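Local coordinates for transcriptional protein SWT1 (Saccharomyces cerevisiae, PDB 4PQZ) that takes part in transcription, probably as an activator, and has RNA endonuclease activity, this chain being its C-terminal domain with a HEPN-like fold, at residues K47-F52 with T134-L139; L88-V93 with I103-W108; F94-T99 with F140-N145. All blocks are in the same frame, centred on the assembly; numbering follows the deposited sequence.

Contact 1: K47-F52 with T134-L139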
loop_
_atom_site.group_PDB
_atom_site.type_symbol
_atom_site.label_atom_id
_atom_site.label_comp_id
_atom_site.label_asym_id
_atom_site.label_seq_id
_atom_site.Cartn_x
_atom_site.Cartn_y
_atom_site.Cartn_z
ATOM N N LYS A 47 2.736 -4.013 3.308
ATOM C CA LYS A 47 1.706 -4.995 2.931
ATOM C C LYS A 47 0.467 -4.940 3.827
ATOM O O LYS A 47 -0.656 -4.824 3.330
ATOM C CB LYS A 47 2.271 -6.422 2.946
ATOM C CG LYS A 47 2.833 -6.913 1.617
ATOM C CD LYS A 47 3.500 -8.292 1.762
ATOM C CE LYS A 47 2.487 -9.413 1.990
ATOM N NZ LYS A 47 3.141 -10.691 2.416
ATOM N N GLU A 48 0.673 -5.028 5.139
ATOM C CA GLU A 48 -0.432 -4.989 6.099
ATOM C C GLU A 48 -1.227 -3.691 6.006
ATOM O O GLU A 48 -2.444 -3.679 6.181
ATOM C CB GLU A 48 0.082 -5.165 7.523
ATOM C CG GLU A 48 0.456 -6.586 7.886
ATOM C CD GLU A 48 0.994 -6.686 9.300
ATOM O OE1 GLU A 48 1.206 -5.625 9.937
ATOM O OE2 GLU A 48 1.204 -7.821 9.776
ATOM N N THR A 49 -0.527 -2.602 5.718
ATOM C CA THR A 49 -1.139 -1.280 5.663
ATOM C C THR A 49 -1.931 -1.075 4.369
ATOM O O THR A 49 -2.966 -0.409 4.356
ATOM C CB THR A 49 -0.053 -0.165 5.842
ATOM O OG1 THR A 49 0.737 -0.464 6.994
ATOM C CG2 THR A 49 -0.675 1.201 6.017
ATOM N N ILE A 50 -1.441 -1.652 3.280
ATOM C CA ILE A 50 -2.167 -1.616 2.020
ATOM C C ILE A 50 -3.451 -2.426 2.164
ATOM O O ILE A 50 -4.520 -2.011 1.719
ATOM C CB ILE A 50 -1.333 -2.196 0.863
ATOM C CG1 ILE A 50 -0.081 -1.348 0.610
ATOM C CG2 ILE A 50 -2.169 -2.263 -0.407
ATOM C CD1 ILE A 50 0.964 -2.055 -0.256
ATOM N N PHE A 51 -3.334 -3.581 2.808
ATOM C CA PHE A 51 -4.464 -4.492 2.968
ATOM C C PHE A 51 -5.533 -3.855 3.844
ATOM O O PHE A 51 -6.706 -3.852 3.477
ATOM C CB PHE A 51 -4.018 -5.841 3.551
ATOM C CG PHE A 51 -3.094 -6.615 2.648
ATOM C CD1 PHE A 51 -2.938 -6.250 1.316
ATOM C CD2 PHE A 51 -2.387 -7.708 3.129
ATOM C CE1 PHE A 51 -2.089 -6.954 0.484
ATOM C CE2 PHE A 51 -1.538 -8.421 2.299
ATOM C CZ PHE A 51 -1.389 -8.042 0.973
ATOM N N PHE A 52 -5.117 -3.301 4.984
ATOM C CA PHE A 52 -6.015 -2.553 5.865
ATOM C C PHE A 52 -6.780 -1.485 5.097
ATOM O O PHE A 52 -8.006 -1.385 5.229
ATOM C CB PHE A 52 -5.248 -1.890 7.029
ATOM C CG PHE A 52 -6.073 -0.873 7.802
ATOM C CD1 PHE A 52 -7.004 -1.286 8.757
ATOM C CD2 PHE A 52 -5.926 0.490 7.565
ATOM C CE1 PHE A 52 -7.772 -0.353 9.469
ATOM C CE2 PHE A 52 -6.683 1.429 8.272
ATOM C CZ PHE A 52 -7.609 1.006 9.222
ATOM N N THR A 134 3.697 7.499 -0.668
ATOM C CA THR A 134 2.870 8.415 -1.450
ATOM C C THR A 134 1.460 7.818 -1.646
ATOM O O THR A 134 0.469 8.487 -1.376
ATOM C CB THR A 134 3.529 8.693 -2.841
ATOM O OG1 THR A 134 4.839 9.232 -2.662
ATOM C CG2 THR A 134 2.699 9.672 -3.690
ATOM N N VAL A 135 1.395 6.556 -2.096
ATOM C CA VAL A 135 0.135 5.847 -2.367
ATOM C C VAL A 135 -0.750 5.641 -1.122
ATOM O O VAL A 135 -1.962 5.888 -1.163
ATOM C CB VAL A 135 0.399 4.484 -3.055
ATOM C CG1 VAL A 135 -0.837 3.596 -3.043
ATOM C CG2 VAL A 135 0.899 4.696 -4.480
ATOM N N LEU A 136 -0.149 5.193 -0.019
ATOM C CA LEU A 136 -0.886 5.044 1.233
ATOM C C LEU A 136 -1.550 6.339 1.692
ATOM O O LEU A 136 -2.635 6.317 2.265
ATOM C CB LEU A 136 -0.004 4.464 2.327
ATOM C CG LEU A 136 0.292 2.975 2.132
ATOM C CD1 LEU A 136 1.374 2.477 3.098
ATOM C CD2 LEU A 136 -0.981 2.136 2.207
ATOM N N HIS A 137 -0.899 7.461 1.433
ATOM C CA HIS A 137 -1.499 8.762 1.674
ATOM C C HIS A 137 -2.857 8.929 0.997
ATOM O O HIS A 137 -3.833 9.284 1.651
ATOM C CB HIS A 137 -0.544 9.881 1.249
ATOM C CG HIS A 137 0.527 10.164 2.257
ATOM N ND1 HIS A 137 1.695 10.831 1.947
ATOM C CD2 HIS A 137 0.603 9.878 3.578
ATOM C CE1 HIS A 137 2.440 10.935 3.027
ATOM N NE2 HIS A 137 1.803 10.357 4.034
ATOM N N PHE A 138 -2.915 8.676 -0.309
ATOM C CA PHE A 138 -4.173 8.767 -1.057
ATOM C C PHE A 138 -5.201 7.740 -0.580
ATOM O O PHE A 138 -6.379 8.060 -0.444
ATOM C CB PHE A 138 -3.922 8.643 -2.569
ATOM C CG PHE A 138 -3.021 9.732 -3.118
ATOM C CD1 PHE A 138 -3.457 11.046 -3.135
ATOM C CD2 PHE A 138 -1.745 9.437 -3.592
ATOM C CE1 PHE A 138 -2.630 12.068 -3.610
ATOM C CE2 PHE A 138 -0.912 10.443 -4.070
ATOM C CZ PHE A 138 -1.353 11.765 -4.081
ATOM N N LEU A 139 -4.738 6.527 -0.292
ATOM C CA LEU A 139 -5.609 5.465 0.205
ATOM C C LEU A 139 -6.130 5.735 1.619
ATOM O O LEU A 139 -7.114 5.122 2.034
ATOM C CB LEU A 139 -4.919 4.095 0.155
ATOM C CG LEU A 139 -4.477 3.495 -1.186
ATOM C CD1 LEU A 139 -3.718 2.195 -0.923
ATOM C CD2 LEU A 139 -5.643 3.255 -2.118
#

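Contact 2: L88-V93 with I103-W108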
loop_
_atom_site.group_PDB
_atom_site.type_symbol
_atom_site.label_atom_id
_atom_site.label_comp_id
_atom_site.label_asym_id
_atom_site.label_seq_id
_atom_site.Cartn_x
_atom_site.Cartn_y
_atom_site.Cartn_z
ATOM N N LEU A 88 -9.758 -3.023 -10.269
ATOM C CA LEU A 88 -11.158 -3.447 -10.516
ATOM C C LEU A 88 -12.177 -2.447 -10.008
ATOM O O LEU A 88 -13.244 -2.295 -10.592
ATOM C CB LEU A 88 -11.458 -4.794 -9.857
ATOM C CG LEU A 88 -10.873 -6.026 -10.530
ATOM C CD1 LEU A 88 -11.247 -7.248 -9.705
ATOM C CD2 LEU A 88 -11.391 -6.140 -11.961
ATOM N N PHE A 89 -11.835 -1.770 -8.912
ATOM C CA PHE A 89 -12.756 -0.855 -8.253
ATOM C C PHE A 89 -12.376 0.601 -8.466
ATOM O O PHE A 89 -12.802 1.473 -7.706
ATOM C CB PHE A 89 -12.879 -1.193 -6.757
ATOM C CG PHE A 89 -13.615 -2.484 -6.502
ATOM C CD1 PHE A 89 -15.008 -2.515 -6.485
ATOM C CD2 PHE A 89 -12.920 -3.667 -6.306
ATOM C CE1 PHE A 89 -15.697 -3.705 -6.270
ATOM C CE2 PHE A 89 -13.613 -4.873 -6.096
ATOM C CZ PHE A 89 -14.999 -4.881 -6.080
ATOM N N TRP A 90 -11.601 0.860 -9.516
ATOM C CA TRP A 90 -11.068 2.199 -9.779
ATOM C C TRP A 90 -12.155 3.252 -9.974
ATOM O O TRP A 90 -12.219 4.256 -9.255
ATOM C CB TRP A 90 -10.125 2.187 -10.992
ATOM C CG TRP A 90 -9.476 3.540 -11.289
ATOM C CD1 TRP A 90 -9.832 4.434 -12.276
ATOM C CD2 TRP A 90 -8.375 4.137 -10.598
ATOM N NE1 TRP A 90 -9.016 5.538 -12.235
ATOM C CE2 TRP A 90 -8.108 5.381 -11.223
ATOM C CE3 TRP A 90 -7.584 3.740 -9.511
ATOM C CZ2 TRP A 90 -7.098 6.237 -10.787
ATOM C CZ3 TRP A 90 -6.568 4.581 -9.097
ATOM C CH2 TRP A 90 -6.338 5.817 -9.725
ATOM N N VAL A 91 -13.011 3.014 -10.953
ATOM C CA VAL A 91 -14.070 3.948 -11.300
ATOM C C VAL A 91 -15.061 4.142 -10.154
ATOM O O VAL A 91 -15.493 5.264 -9.886
ATOM C CB VAL A 91 -14.780 3.473 -12.592
ATOM C CG1 VAL A 91 -16.032 4.300 -12.870
ATOM C CG2 VAL A 91 -13.790 3.496 -13.783
ATOM N N SER A 92 -15.403 3.051 -9.467
ATOM C CA SER A 92 -16.397 3.084 -8.398
ATOM C C SER A 92 -15.887 3.681 -7.093
ATOM O O SER A 92 -16.593 4.453 -6.418
ATOM C CB SER A 92 -16.916 1.662 -8.107
ATOM O OG SER A 92 -17.676 1.146 -9.197
ATOM N N VAL A 93 -14.673 3.288 -6.703
ATOM C CA VAL A 93 -14.197 3.622 -5.364
ATOM C C VAL A 93 -12.832 4.335 -5.303
ATOM O O VAL A 93 -12.690 5.332 -4.604
ATOM C CB VAL A 93 -14.159 2.378 -4.453
ATOM C CG1 VAL A 93 -14.125 2.817 -3.010
ATOM C CG2 VAL A 93 -15.385 1.488 -4.682
ATOM N N ILE A 103 -1.492 9.534 -10.772
ATOM C CA ILE A 103 -1.750 8.112 -10.965
ATOM C C ILE A 103 -3.093 7.877 -11.685
ATOM O O ILE A 103 -4.140 8.403 -11.279
ATOM C CB ILE A 103 -1.643 7.356 -9.613
ATOM C CG1 ILE A 103 -0.193 7.408 -9.112
ATOM C CG2 ILE A 103 -2.097 5.892 -9.744
ATOM C CD1 ILE A 103 0.022 6.862 -7.682
ATOM N N LYS A 104 -3.031 7.134 -12.789
ATOM C CA LYS A 104 -4.223 6.743 -13.551
ATOM C C LYS A 104 -4.518 5.252 -13.386
ATOM O O LYS A 104 -3.654 4.485 -12.936
ATOM C CB LYS A 104 -4.046 7.025 -15.049
ATOM C CG LYS A 104 -3.996 8.476 -15.435
ATOM C CD LYS A 104 -3.843 8.632 -16.937
ATOM C CE LYS A 104 -3.448 10.057 -17.297
ATOM N NZ LYS A 104 -3.045 10.210 -18.725
ATOM N N LYS A 105 -5.729 4.859 -13.783
ATOM C CA LYS A 105 -6.199 3.475 -13.705
ATOM C C LYS A 105 -5.154 2.455 -14.151
ATOM O O LYS A 105 -4.824 1.533 -13.409
ATOM C CB LYS A 105 -7.489 3.313 -14.527
ATOM C CG LYS A 105 -7.964 1.857 -14.716
ATOM C CD LYS A 105 -9.411 1.775 -15.221
ATOM C CE LYS A 105 -9.811 0.357 -15.636
ATOM N NZ LYS A 105 -9.779 -0.623 -14.514
ATOM N N ASN A 106 -4.618 2.647 -15.355
ATOM C CA ASN A 106 -3.638 1.728 -15.945
ATOM C C ASN A 106 -2.378 1.398 -15.107
ATOM O O ASN A 106 -1.752 0.354 -15.298
ATOM C CB ASN A 106 -3.258 2.216 -17.346
ATOM C CG ASN A 106 -2.339 1.253 -18.069
ATOM O OD1 ASN A 106 -2.780 0.230 -18.594
ATOM N ND2 ASN A 106 -1.050 1.577 -18.102
ATOM N N GLU A 107 -2.019 2.275 -14.170
ATOM C CA GLU A 107 -0.887 2.040 -13.266
ATOM C C GLU A 107 -1.052 0.741 -12.433
ATOM O O GLU A 107 -0.058 0.123 -12.009
ATOM C CB GLU A 107 -0.707 3.258 -12.339
ATOM C CG GLU A 107 0.753 3.697 -12.076
ATOM C CD GLU A 107 1.416 2.880 -10.982
ATOM O OE1 GLU A 107 0.673 2.264 -10.189
ATOM O OE2 GLU A 107 2.665 2.845 -10.913
ATOM N N TRP A 108 -2.305 0.339 -12.197
ATOM C CA TRP A 108 -2.599 -0.810 -11.330
ATOM C C TRP A 108 -2.863 -2.105 -12.085
ATOM O O TRP A 108 -3.084 -3.150 -11.481
ATOM C CB TRP A 108 -3.776 -0.489 -10.422
ATOM C CG TRP A 108 -3.545 0.783 -9.678
ATOM C CD1 TRP A 108 -4.113 1.994 -9.932
ATOM C CD2 TRP A 108 -2.632 0.983 -8.597
ATOM N NE1 TRP A 108 -3.649 2.924 -9.054
ATOM C CE2 TRP A 108 -2.731 2.338 -8.226
ATOM C CE3 TRP A 108 -1.762 0.144 -7.884
ATOM C CZ2 TRP A 108 -1.979 2.881 -7.179
ATOM C CZ3 TRP A 108 -1.015 0.691 -6.831
ATOM C CH2 TRP A 108 -1.122 2.043 -6.505
HETATM O O HOH W 1 -7.456 7.612 -14.336
#

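Contact 3: F94-T99 with F140-N145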
loop_
_atom_site.group_PDB
_atom_site.type_symbol
_atom_site.label_atom_id
_atom_site.label_comp_id
_atom_site.label_asym_id
_atom_site.label_seq_id
_atom_site.Cartn_x
_atom_site.Cartn_y
_atom_site.Cartn_z
ATOM N N PHE A 94 -11.839 3.834 -6.038
ATOM C CA PHE A 94 -10.461 4.240 -5.800
ATOM C C PHE A 94 -9.956 5.492 -6.535
ATOM O O PHE A 94 -9.092 6.182 -6.025
ATOM C CB PHE A 94 -9.509 3.063 -5.997
ATOM C CG PHE A 94 -9.583 2.064 -4.907
ATOM C CD1 PHE A 94 -8.944 2.298 -3.693
ATOM C CD2 PHE A 94 -10.318 0.899 -5.070
ATOM C CE1 PHE A 94 -9.030 1.371 -2.644
ATOM C CE2 PHE A 94 -10.410 -0.033 -4.046
ATOM C CZ PHE A 94 -9.761 0.204 -2.838
ATOM N N SER A 95 -10.481 5.788 -7.720
ATOM C CA SER A 95 -10.014 6.960 -8.448
ATOM C C SER A 95 -10.359 8.238 -7.697
ATOM O O SER A 95 -9.672 9.243 -7.818
ATOM C CB SER A 95 -10.609 7.033 -9.854
ATOM O OG SER A 95 -11.971 7.395 -9.806
ATOM N N GLU A 96 -11.452 8.204 -6.953
ATOM C CA GLU A 96 -11.834 9.347 -6.138
ATOM C C GLU A 96 -10.756 9.665 -5.111
ATOM O O GLU A 96 -10.458 10.828 -4.859
ATOM C CB GLU A 96 -13.148 9.074 -5.413
ATOM C CG GLU A 96 -13.621 10.248 -4.613
ATOM C CD GLU A 96 -14.617 9.881 -3.530
ATOM O OE1 GLU A 96 -14.878 8.675 -3.323
ATOM O OE2 GLU A 96 -15.120 10.819 -2.875
ATOM N N LEU A 97 -10.178 8.616 -4.527
ATOM C CA LEU A 97 -9.114 8.773 -3.537
ATOM C C LEU A 97 -7.826 9.291 -4.185
ATOM O O LEU A 97 -6.970 9.865 -3.522
ATOM C CB LEU A 97 -8.847 7.456 -2.804
ATOM C CG LEU A 97 -10.062 6.785 -2.164
ATOM C CD1 LEU A 97 -9.680 5.537 -1.385
ATOM C CD2 LEU A 97 -10.804 7.771 -1.299
ATOM N N PHE A 98 -7.715 9.123 -5.495
ATOM C CA PHE A 98 -6.509 9.512 -6.196
ATOM C C PHE A 98 -6.655 10.808 -6.999
ATOM O O PHE A 98 -5.837 11.084 -7.883
ATOM C CB PHE A 98 -6.019 8.363 -7.103
ATOM C CG PHE A 98 -5.357 7.234 -6.353
ATOM C CD1 PHE A 98 -3.983 7.257 -6.110
ATOM C CD2 PHE A 98 -6.096 6.144 -5.901
ATOM C CE1 PHE A 98 -3.361 6.223 -5.412
ATOM C CE2 PHE A 98 -5.488 5.099 -5.202
ATOM C CZ PHE A 98 -4.114 5.140 -4.958
ATOM N N THR A 99 -7.678 11.610 -6.701
ATOM C CA THR A 99 -7.919 12.815 -7.509
ATOM C C THR A 99 -6.709 13.762 -7.580
ATOM O O THR A 99 -6.352 14.265 -8.659
ATOM C CB THR A 99 -9.153 13.607 -7.049
ATOM O OG1 THR A 99 -10.232 12.706 -6.813
ATOM C CG2 THR A 99 -9.565 14.603 -8.126
ATOM N N PHE A 140 -5.479 6.646 2.350
ATOM C CA PHE A 140 -5.945 7.042 3.694
ATOM C C PHE A 140 -6.734 8.354 3.673
ATOM O O PHE A 140 -7.234 8.796 4.708
ATOM C CB PHE A 140 -4.764 7.187 4.677
ATOM C CG PHE A 140 -4.404 5.909 5.408
ATOM C CD1 PHE A 140 -4.031 4.770 4.708
ATOM C CD2 PHE A 140 -4.434 5.856 6.795
ATOM C CE1 PHE A 140 -3.703 3.604 5.373
ATOM C CE2 PHE A 140 -4.105 4.682 7.471
ATOM C CZ PHE A 140 -3.731 3.558 6.751
ATOM N N SER A 141 -6.849 8.963 2.491
ATOM C CA SER A 141 -7.288 10.357 2.379
ATOM C C SER A 141 -8.709 10.646 2.911
ATOM O O SER A 141 -9.067 11.808 3.139
ATOM C CB SER A 141 -7.143 10.865 0.938
ATOM O OG SER A 141 -8.127 10.293 0.085
ATOM N N LYS A 142 -9.507 9.606 3.112
ATOM C CA LYS A 142 -10.836 9.800 3.672
ATOM C C LYS A 142 -10.996 9.062 4.984
ATOM O O LYS A 142 -12.103 8.945 5.501
ATOM C CB LYS A 142 -11.924 9.370 2.682
ATOM C CG LYS A 142 -11.885 10.143 1.363
ATOM C CD LYS A 142 -13.121 9.840 0.547
ATOM C CE LYS A 142 -13.793 11.105 0.047
ATOM N NZ LYS A 142 -15.193 10.812 -0.394
ATOM N N PHE A 143 -9.887 8.569 5.526
ATOM C CA PHE A 143 -9.922 7.907 6.821
ATOM C C PHE A 143 -10.015 8.954 7.943
ATOM O O PHE A 143 -10.019 10.171 7.696
ATOM C CB PHE A 143 -8.702 6.998 7.014
ATOM C CG PHE A 143 -8.717 5.757 6.156
ATOM C CD1 PHE A 143 -9.759 5.511 5.256
ATOM C CD2 PHE A 143 -7.688 4.823 6.254
ATOM C CE1 PHE A 143 -9.762 4.357 4.450
ATOM C CE2 PHE A 143 -7.691 3.654 5.457
ATOM C CZ PHE A 143 -8.725 3.427 4.550
ATOM N N THR A 144 -10.094 8.490 9.177
ATOM C CA THR A 144 -10.166 9.426 10.300
ATOM C C THR A 144 -8.805 10.081 10.580
ATOM O O THR A 144 -7.758 9.575 10.155
ATOM C CB THR A 144 -10.696 8.745 11.554
ATOM O OG1 THR A 144 -9.655 7.967 12.158
ATOM C CG2 THR A 144 -11.891 7.837 11.196
ATOM N N ASN A 145 -8.828 11.220 11.269
ATOM C CA ASN A 145 -7.597 11.933 11.616
ATOM C C ASN A 145 -6.643 11.018 12.386
ATOM O O ASN A 145 -5.424 11.038 12.184
ATOM C CB ASN A 145 -7.926 13.194 12.423
ATOM C CG ASN A 145 -6.703 14.081 12.665
ATOM O OD1 ASN A 145 -6.041 13.977 13.704
ATOM N ND2 ASN A 145 -6.402 14.958 11.707
#

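Contact 1: K47-F52 with T134-L139
Leu-136 meets Thr-49 and Ile-50 with the two methyls of its forked end, and these three side chains carry the packing between the two helical segments. The first bond of the leucine side chain heads toward the other helix. Its chain runs almost crosswise to both partners, at about a right angle to Thr-49 and again to Ile-50, so the fork presses against their flanks and does not run alongside them.

One prong, CD1, comes to 3.8 Å from the Thr-49 methyl CG2. The other, CD2, touches that methyl as well and also passes 3.9 Å from CG1 of Ile-50. The same CD2 lies near the backbone oxygen of Thr-49, and the fork thus covers part of the helix backbone as well as its side chains. The torsion of Thr-49 decides which group it offers: CG2 stands opposite the backbone N and turns to the leucine, while OG1 (chi1 -50°) sits beside that N and hydrogen-bonds Gln-45 O, one helical turn back. In Ile-50 it is CG1 that does the touching. Here the two backbones come closest, with CA of Ile-50 and CA of Leu-136 6.8 Å apart.

Other elements complete the surroundings: Thr-49 also touches Leu-151 and Gln-154 of helix 145-163, and Ile-50 touches Ala-82 of helix 79-88.

The contact is a compact example of how helices meet in the core of an all-helical domain. All three residues are buried near the centre of the chain, and no hydrogen bond or ion pair joins the two segments. Cohesion here probably comes mainly from dispersion and the exclusion of water, with the threonine hydroxyl paid for inside its own helix and its methyl turned to the leucine.

Contact 2: L88-V93 with I103-W108
Trp-90 and Lys-105 bury most of the surface in this contact, the lysine lying over one face of the indole. CB of Lys-105 sits 3.6 Å from the centroid of the five-membered ring of Trp-90 and only 18° off its normal, a CH-pi contact; its shortest atomic approach is 3.4 Å, from CB to CD1 of Trp-90. The CA of Lys-105 covers the same indole over its centre. With CG set opposite the backbone N (chi1 -177°), Trp-90 reaches across to the loop, and the two side chains slide past one another in opposite directions. The lysine runs on, extended until it bends at its last torsion, and makes a cation-pi interaction with Tyr-87.

Trp-108 is the third partner. Its five-membered ring and the six-membered ring of Trp-90 have centroids 5.2 Å apart and planes inclined at 40°, an oblique meeting in which CZ3 of Trp-90 comes to 3.4 Å from NE1 of Trp-108. At the edge of the Trp-90 ring, near its plane, the carbonyl O of Ile-103 lies 3.7 Å from CZ2. No direct hydrogen bond crosses the contact, but a water accepts one from the backbone N of Lys-105 and a weak one, at 3.3 Å, from NE1 of Trp-90.

The arrangement, near the surface, closes the short excursion that leaves helix 90-97 and returns through the 3-10 turn 105-108. Trp-108 packs against Trp-132 and Val-135 of helix 122-139 and Ile-86 of helix 79-88, while Trp-90 also meets the ring of Phe-98.

Contact 3: F94-T99 with F140-N145
A type I beta turn, Phe-140 to Phe-143, lies between helix 122-139 and helix 145-163 and turns Ser-141 and Lys-142 toward Leu-97 and Glu-96 of helix 90-97. Lys-142 does two jobs along its length. Its aliphatic part lies obliquely against the leucine, with CD at 3.6 Å from CD2 of Leu-97 and CG almost as near, and its ammonium group goes on to the carboxylate of Glu-96. There NZ donates to OE2 of Glu-96 in a salt bridge modelled at 2.5 Å, a length so short that its exact value is doubtful; OE1 of the same glutamate stays 3.6 Å from NZ. The lysine is bent at chi3 (131°), whereas the glutamate comes extended, and the two side chains cross at about a right angle.

Ser-141 takes a lesser part: its OG is 3.9 Å from CD2 of Leu-97, a van der Waals touch; the hydroxyl is hydrogen-bonded to Phe-138 O, in the helix just before. The turn itself is closed by the bond from Phe-143 N to Phe-140 O, while on the other segment Thr-99 OG1 donates to Glu-96 O, at 2.7 Å. Glu-96 and Lys-142 are exposed, and their ion pair would probably be weakened by solvent; Leu-97, next to them, is buried.

Around this seam, Phe-94 and Phe-98 reach Leu-139 of helix 122-139. Phe-140 and Phe-143 pack on helix 35-62 at Ala-53 and Thr-57, and Thr-144 caps the N-terminus of helix 145-163 through Glu-147 N.

The three contacts form one continuous body of packing in the HEPN-like domain. Contact 1 lies at its core, its centre about 10 Å from that of contact 3 and about 15 Å from that of contact 2. Along the chain, contact 2 is nested within the loop that contact 1 closes, while contact 3 crosses both. Val-135 joins contacts 1 and 2, its CG1 lying 3.8 Å from CH2 of Trp-108. Contacts 1 and 3 meet where CD2 of Leu-139 comes to 3.6 Å from CE2 of Phe-98. Contacts 2 and 3 share helix 90-97, and the ring of Phe-98 also reaches the second tryptophan of contact 2, with its CZ 3.8 Å from CZ2 of Trp-108.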